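Local coordinates for protein peptidase family U32 (Geobacillus thermoleovorans, PDB 4HE6) that is of unknown function, being the C-terminal domain of a putative U32 peptidase that folds into a small all-beta module, at residues N28-G33 against N83-E88; V36-F39 against N45-Q48; E51-W54 against E60-A63. One frame throughout, in Å; residues are numbered along the deposited sequence. Where two conformers were deposited one is given.

Contact 1 of 3, residues N28-G33 against N83-E88; sequences NHFRPG and NMMRKE. With ACT (acetate ion), chain C.
M85 sets its terminal methyl on the face of the F30 ring, a Met-aromatic contact that carries the apolar half of this meeting between strand 84-87 and the loop 28-33. M85 CE stands 3.6 Å from the centroid of the F30 ring and 12° off the ring normal, over the middle of the ring. The sulfur follows behind it on nearly the same line, with M85 SD 4.9 Å from the F30 centroid, so the methyl C-H groups do the touching. M85 can do this because its chain runs out straight, CG lying anti to the backbone N (chi1 -170°), and turns only at its last torsion to drop CE onto the phenyl.

The polar half belongs to K87. Its repeatedly bent chain passes near F30 and brings the ammonium to the loop backbone, where K87 NZ donates to H29 O over 3.0 Å, tilted somewhat from the carbonyl plane. A water extends this link, lying 3.2 Å from K87 NZ, from which it accepts, and 2.9 Å from H29 ND1. At the other imidazole nitrogen, H29 NE2 donates to acetate OXT at 2.9 Å, near the ring plane. Partners at both nitrogens should limit rotation of the imidazole. The acetate, probably from the crystallisation liquor, is bound by R65 as well.

Deeper in, F30 also meets V71 and I53, while M85 meets V36, F38 and F73. The Met-aromatic contact thus joins the loop between strands 21-26 and 35-39 to strand 84-87 in the interior of a small antiparallel beta domain.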
ATOM      1  N   ASN A  28       8.974   2.527  -1.266  1.00  7.74           N
ATOM      2  CA  ASN A  28       9.515   3.792  -0.715  1.00  7.63           C
ATOM      3  C   ASN A  28       8.738   4.132   0.557  1.00  7.69           C
ATOM      4  O   ASN A  28       7.619   3.662   0.747  1.00  7.92           O
ATOM      5  CB  ASN A  28       9.452   4.921  -1.733  1.00  8.07           C
ATOM      6  CG  ASN A  28      10.412   4.740  -2.868  1.00  8.55           C
ATOM      7  OD1 ASN A  28      11.630   4.953  -2.715  1.00  9.12           O
ATOM      8  ND2 ASN A  28       9.934   4.293  -4.002  1.00  9.27           N
ATOM      9  N   HIS A  29       9.321   4.978   1.378  1.00  8.42           N
ATOM     10  CA  HIS A  29       8.782   5.255   2.701  1.00  8.82           C
ATOM     11  C   HIS A  29       7.325   5.742   2.661  1.00  7.41           C
ATOM     12  O   HIS A  29       6.967   6.642   1.921  1.00  9.54           O
ATOM     13  CB  HIS A  29       9.606   6.413   3.299  1.00 11.68           C
ATOM     14  CG  HIS A  29       9.380   6.746   4.707  1.00  9.69           C
ATOM     15  ND1 HIS A  29       8.258   7.354   5.217  1.00 10.60           N
ATOM     16  CD2 HIS A  29      10.212   6.523   5.763  1.00 10.99           C
ATOM     17  CE1 HIS A  29       8.408   7.501   6.518  1.00 11.09           C
ATOM     18  NE2 HIS A  29       9.562   7.007   6.868  1.00 10.90           N
ATOM     19  N   PHE A  30       6.512   5.199   3.567  1.00  6.46           N
ATOM     20  CA  PHE A  30       5.216   5.742   3.832  1.00  6.76           C
ATOM     21  C   PHE A  30       4.867   5.424   5.301  1.00  6.75           C
ATOM     22  O   PHE A  30       5.478   4.546   5.921  1.00  7.97           O
ATOM     23  CB  PHE A  30       4.129   5.211   2.888  1.00  6.94           C
ATOM     24  CG  PHE A  30       3.919   3.722   2.873  1.00  6.79           C
ATOM     25  CD1 PHE A  30       2.971   3.155   3.726  1.00  7.86           C
ATOM     26  CD2 PHE A  30       4.612   2.910   2.037  1.00  7.33           C
ATOM     27  CE1 PHE A  30       2.713   1.798   3.664  1.00  9.21           C
ATOM     28  CE2 PHE A  30       4.386   1.553   1.967  1.00  8.04           C
ATOM     29  CZ  PHE A  30       3.445   0.993   2.812  1.00  8.55           C
ATOM     30  N   ARG A  31       3.914   6.187   5.848  1.00  7.09           N
ATOM     31  CA  ARG A  31       3.643   6.048   7.294  1.00  7.80           C
ATOM     32  C   ARG A  31       2.202   6.420   7.537  1.00  7.03           C
ATOM     33  O   ARG A  31       1.521   7.060   6.722  1.00  7.47           O
ATOM     34  CB  ARG A  31       4.569   6.944   8.070  1.00  8.35           C
ATOM     35  CG  ARG A  31       4.285   8.422   7.941  1.00  9.77           C
ATOM     36  CD  ARG A  31       5.251   9.289   8.743  1.00 14.17           C
ATOM     37  NE  ARG A  31       4.911  10.695   8.512  1.00 18.46           N
ATOM     38  CZ  ARG A  31       5.756  11.702   8.553  1.00 23.97           C
ATOM     39  NH1 ARG A  31       7.057  11.540   8.817  1.00 32.27           N
ATOM     40  NH2 ARG A  31       5.326  12.951   8.321  1.00 33.15           N
ATOM     41  N   PRO A  32       1.714   6.047   8.724  1.00  7.54           N
ATOM     42  CA  PRO A  32       0.333   6.453   9.100  1.00  7.90           C
ATOM     43  C   PRO A  32       0.155   7.956   9.021  1.00  7.34           C
ATOM     44  O   PRO A  32       1.028   8.737   9.417  1.00  8.06           O
ATOM     45  CB  PRO A  32       0.153   5.856  10.508  1.00  8.58           C
ATOM     46  CG  PRO A  32       1.075   4.690  10.514  1.00  8.95           C
ATOM     47  CD  PRO A  32       2.316   5.186   9.749  1.00  9.17           C
ATOM     48  N   GLY A  33      -1.002   8.351   8.504  1.00  7.58           N
ATOM     49  CA  GLY A  33      -1.330   9.725   8.257  1.00  8.68           C
ATOM     50  C   GLY A  33      -1.042  10.193   6.866  1.00  8.02           C
ATOM     51  O   GLY A  33      -1.560  11.242   6.449  1.00  9.24           O
ATOM     52  N   ASN A  83      -1.866  -4.416  -8.304  1.00  6.47           N
ATOM     53  CA  ASN A  83      -2.107  -3.000  -8.295  1.00  6.05           C
ATOM     54  C   ASN A  83      -0.969  -2.296  -7.551  1.00  5.23           C
ATOM     55  O   ASN A  83      -0.232  -2.906  -6.817  1.00  6.45           O
ATOM     56  CB  ASN A  83      -3.477  -2.689  -7.697  1.00  7.10           C
ATOM     57  CG  ASN A  83      -4.670  -3.080  -8.607  1.00  9.55           C
ATOM     58  OD1 ASN A  83      -5.721  -3.433  -8.129  1.00 12.09           O
ATOM     59  ND2 ASN A  83      -4.553  -3.082  -9.934  1.00 15.60           N
ATOM     60  N   MET A  84      -0.864  -1.009  -7.796  1.00  6.06           N
ATOM     61  CA  MET A  84       0.229  -0.219  -7.277  1.00  6.79           C
ATOM     62  C   MET A  84      -0.282   0.881  -6.366  1.00  6.21           C
ATOM     63  O   MET A  84      -1.453   1.262  -6.378  1.00  6.08           O
ATOM     64  CB  MET A  84       0.976   0.367  -8.487  0.57  9.56           C
ATOM     65  CG  MET A  84       1.493  -0.636  -9.523  0.57  8.21           C
ATOM     66  SD  MET A  84       2.448  -0.003 -10.915  0.57  8.66           S
ATOM     67  CE  MET A  84       3.929   0.650 -10.183  0.57 13.80           C
ATOM     68  N   MET A  85       0.619   1.407  -5.544  1.00  6.20           N
ATOM     69  CA  MET A  85       0.324   2.457  -4.603  1.00  6.06           C
ATOM     70  C   MET A  85       1.381   3.544  -4.701  1.00  6.28           C
ATOM     71  O   MET A  85       2.568   3.236  -4.763  1.00  8.05           O
ATOM     72  CB  MET A  85       0.358   1.909  -3.154  1.00  6.42           C
ATOM     73  CG  MET A  85      -0.178   2.890  -2.140  1.00  6.55           C
ATOM     74  SD  MET A  85       0.030   2.332  -0.423  1.00  7.70           S
ATOM     75  CE  MET A  85       1.739   2.791  -0.185  1.00 10.23           C
ATOM     76  N   ARG A  86       0.980   4.808  -4.724  1.00  6.71           N
ATOM     77  CA  ARG A  86       1.920   5.931  -4.751  1.00  7.94           C
ATOM     78  C   ARG A  86       1.488   6.942  -3.711  1.00  7.66           C
ATOM     79  O   ARG A  86       0.340   7.036  -3.327  1.00  7.57           O
ATOM     80  CB  ARG A  86       2.036   6.580  -6.130  1.00  8.92           C
ATOM     81  CG  ARG A  86       0.733   7.038  -6.721  1.00  9.94           C
ATOM     82  CD  ARG A  86       0.854   7.607  -8.143  1.00 16.07           C
ATOM     83  NE  ARG A  86      -0.455   7.615  -8.835  1.00 12.17           N
ATOM     84  CZ  ARG A  86      -0.687   7.261 -10.077  1.00 13.25           C
ATOM     85  NH1 ARG A  86       0.252   6.848 -10.919  1.00 15.15           N
ATOM     86  NH2 ARG A  86      -1.940   7.314 -10.571  1.00 14.34           N
ATOM     87  N   LYS A  87       2.443   7.721  -3.229  1.00 11.06           N
ATOM     88  CA  LYS A  87       2.013   8.868  -2.428  1.00 14.34           C
ATOM     89  C   LYS A  87       1.163   9.884  -3.178  1.00 17.29           C
ATOM     90  O   LYS A  87       1.518  10.144  -4.327  1.00 28.51           O
ATOM     91  CB  LYS A  87       3.299   9.504  -1.889  1.00 23.93           C
ATOM     92  CG  LYS A  87       3.968   8.484  -0.968  1.00 35.46           C
ATOM     93  CD  LYS A  87       3.534   8.606   0.451  1.00 41.06           C
ATOM     94  CE  LYS A  87       4.375   9.507   1.331  1.00 33.81           C
ATOM     95  NZ  LYS A  87       5.824   9.333   1.155  1.00 39.71           N
ATOM     96  N   GLU A  88       0.149  10.486  -2.552  1.00 17.29           N
ATOM     97  CA  GLU A  88      -0.801  11.452  -3.175  1.00 22.19           C
ATOM     98  C   GLU A  88      -0.463  12.816  -2.621  1.00 21.03           C
ATOM     99  O   GLU A  88      -0.641  13.011  -1.418  1.00 21.59           O
ATOM    100  CB  GLU A  88      -2.278  11.185  -2.832  1.00 19.93           C
ATOM    101  CG  GLU A  88      -3.325  12.114  -3.403  1.00 21.41           C
ATOM    102  CD  GLU A  88      -3.629  11.954  -4.881  1.00 23.22           C
ATOM    103  OE1 GLU A  88      -2.983  11.103  -5.527  1.00 25.62           O
ATOM    104  OE2 GLU A  88      -4.495  12.614  -5.498  1.00 33.87           O
TER
HETATM  105  C   ACT C 502      12.009   7.893   9.153  0.75 11.76           C
HETATM  106  O   ACT C 502      12.836   7.001   8.920  0.75 12.08           O
HETATM  107  OXT ACT C 502      10.810   7.646   9.414  0.75 11.82           O
HETATM  108  CH3 ACT C 502      12.449   9.330   9.103  0.75 14.73           C
HETATM  109  O   HOH W   1       6.235   9.167   4.326  1.00 13.60           O

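Contact 2 of 3, residues V36-F39 against N45-Q48; sequences VEFF and NFTQ
F38 and F46 face each other as a hydrogen-bonded pair in an antiparallel beta hairpin, made of strands 35-39 and 46-49, and their rings meet on the buried side of the sheet. F38 has the most surface buried here. Its CB lies over the face of the F46 phenyl, 4.2 Å from the F46 ring centroid, while F38 CD1 comes to 3.7 Å from F46 CZ. The two ring planes are inclined 32° to each other. F46 reaches back over its partner because its CG sits between the backbone N and the carbonyl carbon (chi1 69°). Beneath the rings the main chains are joined both ways, F38 N to F46 O at 2.9 Å and F46 N to F38 O at 3.1 Å, and V36 and Q48 repeat the pattern two residues along, beyond the non-hydrogen-bonded pair E37-T47. On the same buried side M85 packs against V36 and F38, and the amide of Q48 is bonded outside the hairpin to K74 and K76.

N45 covers the turn end of the hairpin. Its amide lies against F39, with N45 OD1 3.4 Å from F39 CB, and its CB rests near F38 O. E37 stands on the other face beside T47, with its OE2 held in a salt bridge by R86, whose guanidinium also makes a cation-pi contact with F39. The remaining carboxylate oxygen is linked to the turn by one water, which donates to E37 OE1 at 2.7 Å and accepts from N45 ND2 at 3.0 Å.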
ATOM      1  N   VAL A  36      -2.265   8.289   0.172  1.00  6.21           N
ATOM      2  CA  VAL A  36      -1.802   7.454  -0.911  1.00  6.20           C
ATOM      3  C   VAL A  36      -2.875   7.326  -1.961  1.00  5.99           C
ATOM      4  O   VAL A  36      -4.045   7.542  -1.712  1.00  7.53           O
ATOM      5  CB  VAL A  36      -1.321   6.059  -0.413  1.00  7.12           C
ATOM      6  CG1 VAL A  36      -0.184   6.207   0.572  1.00  8.36           C
ATOM      7  CG2 VAL A  36      -2.470   5.293   0.177  1.00  7.75           C
ATOM      8  N   GLU A  37      -2.471   6.923  -3.138  1.00  7.13           N
ATOM      9  CA  GLU A  37      -3.360   6.569  -4.233  1.00  6.50           C
ATOM     10  C   GLU A  37      -3.047   5.180  -4.691  1.00  5.82           C
ATOM     11  O   GLU A  37      -1.881   4.848  -4.954  1.00  6.96           O
ATOM     12  CB  GLU A  37      -3.194   7.560  -5.409  1.00  7.87           C
ATOM     13  CG  GLU A  37      -4.274   7.352  -6.473  1.00 10.25           C
ATOM     14  CD  GLU A  37      -4.113   8.223  -7.680  1.00 13.01           C
ATOM     15  OE1 GLU A  37      -5.144   8.726  -8.181  1.00 18.12           O
ATOM     16  OE2 GLU A  37      -3.002   8.438  -8.177  1.00 17.20           O
ATOM     17  N   PHE A  38      -4.076   4.357  -4.821  1.00  5.95           N
ATOM     18  CA  PHE A  38      -3.974   3.069  -5.457  1.00  5.48           C
ATOM     19  C   PHE A  38      -4.400   3.204  -6.903  1.00  5.59           C
ATOM     20  O   PHE A  38      -5.342   3.921  -7.237  1.00  6.67           O
ATOM     21  CB  PHE A  38      -4.851   2.029  -4.738  1.00  5.91           C
ATOM     22  CG  PHE A  38      -4.290   1.648  -3.392  1.00  5.92           C
ATOM     23  CD1 PHE A  38      -4.773   2.236  -2.201  1.00  7.68           C
ATOM     24  CD2 PHE A  38      -3.259   0.727  -3.331  1.00  6.54           C
ATOM     25  CE1 PHE A  38      -4.198   1.820  -1.007  1.00  7.38           C
ATOM     26  CE2 PHE A  38      -2.736   0.341  -2.101  1.00  6.51           C
ATOM     27  CZ  PHE A  38      -3.204   0.881  -0.928  1.00  7.30           C
ATOM     28  N   PHE A  39      -3.655   2.485  -7.779  1.00  5.97           N
ATOM     29  CA  PHE A  39      -3.892   2.621  -9.222  1.00  6.68           C
ATOM     30  C   PHE A  39      -3.526   1.343  -9.930  1.00  6.20           C
ATOM     31  O   PHE A  39      -2.951   0.403  -9.355  1.00  7.08           O
ATOM     32  CB  PHE A  39      -3.114   3.823  -9.750  1.00  7.84           C
ATOM     33  CG  PHE A  39      -1.614   3.741  -9.698  1.00  7.57           C
ATOM     34  CD1 PHE A  39      -0.868   3.444 -10.838  1.00  9.05           C
ATOM     35  CD2 PHE A  39      -0.929   3.969  -8.516  1.00  7.26           C
ATOM     36  CE1 PHE A  39       0.503   3.410 -10.787  1.00  9.47           C
ATOM     37  CE2 PHE A  39       0.461   3.934  -8.473  1.00  7.97           C
ATOM     38  CZ  PHE A  39       1.194   3.657  -9.598  1.00  9.32           C
ATOM     39  N   ASN A  45      -8.910   4.271  -9.849  1.00  6.64           N
ATOM     40  CA  ASN A  45      -7.919   4.743  -8.887  1.00  6.66           C
ATOM     41  C   ASN A  45      -8.603   5.476  -7.766  1.00  7.17           C
ATOM     42  O   ASN A  45      -9.621   6.161  -7.970  1.00  8.63           O
ATOM     43  CB  ASN A  45      -6.955   5.698  -9.598  1.00  7.41           C
ATOM     44  CG  ASN A  45      -6.172   5.099 -10.724  1.00  7.18           C
ATOM     45  OD1 ASN A  45      -6.230   3.886 -10.998  1.00  7.88           O
ATOM     46  ND2 ASN A  45      -5.437   5.936 -11.422  1.00  8.99           N
ATOM     47  N   PHE A  46      -8.047   5.366  -6.555  1.00  6.71           N
ATOM     48  CA  PHE A  46      -8.658   6.021  -5.410  1.00  7.48           C
ATOM     49  C   PHE A  46      -7.588   6.378  -4.392  1.00  6.76           C
ATOM     50  O   PHE A  46      -6.496   5.791  -4.345  1.00  6.86           O
ATOM     51  CB  PHE A  46      -9.750   5.149  -4.766  1.00  8.09           C
ATOM     52  CG  PHE A  46      -9.235   3.925  -4.066  1.00  7.54           C
ATOM     53  CD1 PHE A  46      -8.943   3.900  -2.706  1.00  8.40           C
ATOM     54  CD2 PHE A  46      -9.050   2.744  -4.789  1.00  7.53           C
ATOM     55  CE1 PHE A  46      -8.452   2.746  -2.088  1.00  9.08           C
ATOM     56  CE2 PHE A  46      -8.594   1.588  -4.168  1.00  7.53           C
ATOM     57  CZ  PHE A  46      -8.326   1.577  -2.837  1.00  8.48           C
ATOM     58  N   THR A  47      -7.910   7.379  -3.593  1.00  7.69           N
ATOM     59  CA  THR A  47      -7.014   7.845  -2.553  1.00  7.21           C
ATOM     60  C   THR A  47      -7.539   7.489  -1.177  1.00  6.16           C
ATOM     61  O   THR A  47      -8.755   7.325  -0.997  1.00  8.23           O
ATOM     62  CB  THR A  47      -6.779   9.373  -2.622  1.00  8.85           C
ATOM     63  OG1 THR A  47      -8.046  10.030  -2.519  1.00 12.09           O
ATOM     64  CG2 THR A  47      -6.097   9.751  -3.911  1.00 13.34           C
ATOM     65  N   GLN A  48      -6.642   7.396  -0.229  1.00  6.13           N
ATOM     66  CA  GLN A  48      -7.022   7.192   1.170  1.00  6.61           C
ATOM     67  C   GLN A  48      -5.873   7.636   2.057  1.00  5.92           C
ATOM     68  O   GLN A  48      -4.717   7.768   1.639  1.00  6.42           O
ATOM     69  CB  GLN A  48      -7.355   5.738   1.479  1.00  6.77           C
ATOM     70  CG  GLN A  48      -6.150   4.824   1.463  1.00  6.88           C
ATOM     71  CD  GLN A  48      -6.502   3.461   1.986  1.00  6.38           C
ATOM     72  OE1 GLN A  48      -7.167   2.697   1.303  1.00  7.72           O
ATOM     73  NE2 GLN A  48      -6.023   3.161   3.193  1.00  7.56           N
TER
HETATM   74  O   HOH W   2      -5.321   8.835 -10.831  1.00 19.67           O

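Contact 3 of 3, residues E51-W54 against E60-A63; sequences EKIW and ELDA
K52 and E60 lay their side chains obliquely across one another at the exposed side of this contact. K52 is the first residue of 51-54 to take part, and what touches is its aliphatic portion: K52 CD lies 3.4 Å from E60 OE2. The charged ends are further apart, K52 NZ being 4.9 Å from E60 OE2, so the opposite charges may attract each other without forming a salt bridge. K52 was modelled in two conformers, so this part of the contact is less certain.

I53 supplies both the backbone bond and the apolar packing. Its carbonyl accepts from L61 N at 2.9 Å with a nearly straight N-H...O angle of 164°, although the donor is tilted 32° from the carbonyl plane. The same oxygen receives a CA-H...O contact from the neighbouring residue, E60 CA lying 3.3 Å from I53 O. On the inner side the two aliphatic chains cross at about a right angle, with I53 CG2 4.0 Å from L61 CD1. The L61 torsion, with CG anti to the carbonyl carbon (chi1 -48°), contributes to that meeting, as does I53, whose CG2 lies anti to its backbone N. Both residues also touch V71 of strand 70-74, and I53 packs further against F30 and P32.

W54 comes next, opposite E60 in a non-hydrogen-bonded pair whose CA atoms, W54 CA and E60 CA, are 4.2 Å apart. Its indole leads away from 60-63, towards K72, whose backbone is hydrogen-bonded to that of W54, tying 53-55 to the rest of the sheet.

Strands 53-55 and 60-61 thus form a short, weakly bonded beta hairpin at the edge of the antiparallel sheet.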
ATOM      1  N   GLU A  51      -4.081   4.468   7.942  1.00  6.89           N
ATOM      2  CA  GLU A  51      -4.461   4.644   9.330  1.00  8.36           C
ATOM      3  C   GLU A  51      -3.437   4.145  10.322  1.00  7.82           C
ATOM      4  O   GLU A  51      -3.277   4.694  11.404  1.00  9.75           O
ATOM      5  CB  GLU A  51      -5.752   3.904   9.665  0.51  8.28           C
ATOM      6  CG  GLU A  51      -6.959   4.735   9.294  0.51 13.63           C
ATOM      7  CD  GLU A  51      -8.252   4.218   9.883  0.51 17.50           C
ATOM      8  OE1 GLU A  51      -8.834   3.393   9.154  0.51 13.91           O
ATOM      9  OE2 GLU A  51      -8.680   4.642  10.989  0.51 20.75           O
ATOM     10  N   LYS A  52      -2.835   3.039  10.004  1.00  8.02           N
ATOM     11  CA  LYS A  52      -2.111   2.155  10.932  1.00  8.25           C
ATOM     12  C   LYS A  52      -1.470   1.050  10.080  1.00  6.91           C
ATOM     13  O   LYS A  52      -2.122   0.604   9.145  1.00  8.07           O
ATOM     14  CB  LYS A  52      -3.079   1.515  11.924  0.63 10.95           C
ATOM     15  CG  LYS A  52      -2.356   0.817  13.047  0.63  9.32           C
ATOM     16  CD  LYS A  52      -3.294   0.542  14.249  0.63  9.12           C
ATOM     17  CE  LYS A  52      -4.338  -0.452  13.874  0.63  9.83           C
ATOM     18  NZ  LYS A  52      -5.378  -0.594  14.924  0.63 10.08           N
ATOM     19  N   ILE A  53      -0.257   0.635  10.388  1.00  6.24           N
ATOM     20  CA  ILE A  53       0.437  -0.365   9.574  1.00  6.29           C
ATOM     21  C   ILE A  53       1.017  -1.417  10.499  1.00  6.04           C
ATOM     22  O   ILE A  53       1.508  -1.118  11.604  1.00  7.06           O
ATOM     23  CB  ILE A  53       1.635   0.278   8.786  1.00  8.32           C
ATOM     24  CG1 ILE A  53       1.193   1.440   7.938  1.00 10.08           C
ATOM     25  CG2 ILE A  53       2.455  -0.775   8.066  1.00  9.96           C
ATOM     26  CD1 ILE A  53       2.389   2.322   7.453  1.00 11.61           C
ATOM     27  N   TRP A  54       1.030  -2.665  10.065  1.00  6.05           N
ATOM     28  CA  TRP A  54       1.635  -3.750  10.829  1.00  6.36           C
ATOM     29  C   TRP A  54       2.406  -4.652   9.873  1.00  6.47           C
ATOM     30  O   TRP A  54       2.199  -4.671   8.667  1.00  7.47           O
ATOM     31  CB  TRP A  54       0.655  -4.517  11.668  1.00  6.73           C
ATOM     32  CG  TRP A  54      -0.586  -5.043  11.033  1.00  7.13           C
ATOM     33  CD1 TRP A  54      -0.836  -6.330  10.623  1.00  7.88           C
ATOM     34  CD2 TRP A  54      -1.792  -4.306  10.761  1.00  7.19           C
ATOM     35  NE1 TRP A  54      -2.085  -6.427  10.110  1.00  8.37           N
ATOM     36  CE2 TRP A  54      -2.694  -5.186  10.183  1.00  8.39           C
ATOM     37  CE3 TRP A  54      -2.170  -2.966  10.927  1.00  7.59           C
ATOM     38  CZ2 TRP A  54      -3.996  -4.831   9.766  1.00  9.33           C
ATOM     39  CZ3 TRP A  54      -3.446  -2.600  10.531  1.00  8.56           C
ATOM     40  CH2 TRP A  54      -4.326  -3.518   9.969  1.00  8.99           C
ATOM     41  N   GLU A  60       2.953  -3.419  15.122  1.00  7.55           N
ATOM     42  CA  GLU A  60       2.643  -2.145  14.521  1.00  7.87           C
ATOM     43  C   GLU A  60       3.942  -1.385  14.230  1.00  8.17           C
ATOM     44  O   GLU A  60       4.881  -1.466  15.033  1.00 11.36           O
ATOM     45  CB  GLU A  60       1.767  -1.283  15.406  1.00 10.07           C
ATOM     46  CG  GLU A  60       0.332  -1.821  15.354  1.00 12.89           C
ATOM     47  CD  GLU A  60      -0.467  -1.269  16.492  1.00 12.29           C
ATOM     48  OE1 GLU A  60      -0.711  -2.071  17.441  1.00 16.94           O
ATOM     49  OE2 GLU A  60      -0.768  -0.034  16.467  1.00 12.50           O
ATOM     50  N   LEU A  61       3.918  -0.672  13.142  1.00  8.29           N
ATOM     51  CA  LEU A  61       5.058   0.078  12.662  1.00  8.45           C
ATOM     52  C   LEU A  61       4.761   1.569  12.651  1.00  7.98           C
ATOM     53  O   LEU A  61       3.724   2.025  12.191  1.00  8.91           O
ATOM     54  CB  LEU A  61       5.443  -0.383  11.261  1.00  9.25           C
ATOM     55  CG  LEU A  61       5.552  -1.878  11.041  1.00  9.77           C
ATOM     56  CD1 LEU A  61       5.886  -2.187   9.572  1.00 11.74           C
ATOM     57  CD2 LEU A  61       6.576  -2.488  12.007  1.00 12.30           C
ATOM     58  N   ASP A  62       5.754   2.352  13.104  1.00  7.63           N
ATOM     59  CA  ASP A  62       5.588   3.795  12.956  1.00  7.29           C
ATOM     60  C   ASP A  62       5.711   4.263  11.533  1.00  7.33           C
ATOM     61  O   ASP A  62       5.129   5.300  11.160  1.00  8.73           O
ATOM     62  CB  ASP A  62       6.567   4.578  13.858  1.00  8.78           C
ATOM     63  CG  ASP A  62       8.003   4.474  13.475  1.00 10.77           C
ATOM     64  OD1 ASP A  62       8.425   3.350  13.149  1.00 13.70           O
ATOM     65  OD2 ASP A  62       8.680   5.547  13.514  1.00 14.14           O
ATOM     66  N   ALA A  63       6.400   3.500  10.713  1.00  7.18           N
ATOM     67  CA  ALA A  63       6.560   3.805   9.295  1.00  6.95           C
ATOM     68  C   ALA A  63       6.941   2.504   8.590  1.00  7.34           C
ATOM     69  O   ALA A  63       7.572   1.636   9.194  1.00  8.67           O
ATOM     70  CB  ALA A  63       7.632   4.853   9.034  1.00  8.45           C
TER

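How the contacts relate
All three contacts belong to one antiparallel sheet, and together they illustrate how a small all-beta domain is held together by local hairpins and one long-range contact. Contact 1 brings together parts of the chain about 50 residues apart; contacts 2 and 3 are hairpins that follow one another within that span. Strand 84-87 lies beside strand 35-39, so contacts 1 and 2, with centres about 9 Å apart, are joined by a probable hydrogen bond between M84 O and F39 N. Contact 3, centred about 12 Å from contact 1, meets it where R31 and P32 pack on D62 O. The hairpins, about 18 Å apart between centres, contain the sheet's two outermost strands, and contact 1 touches segments of both hairpins.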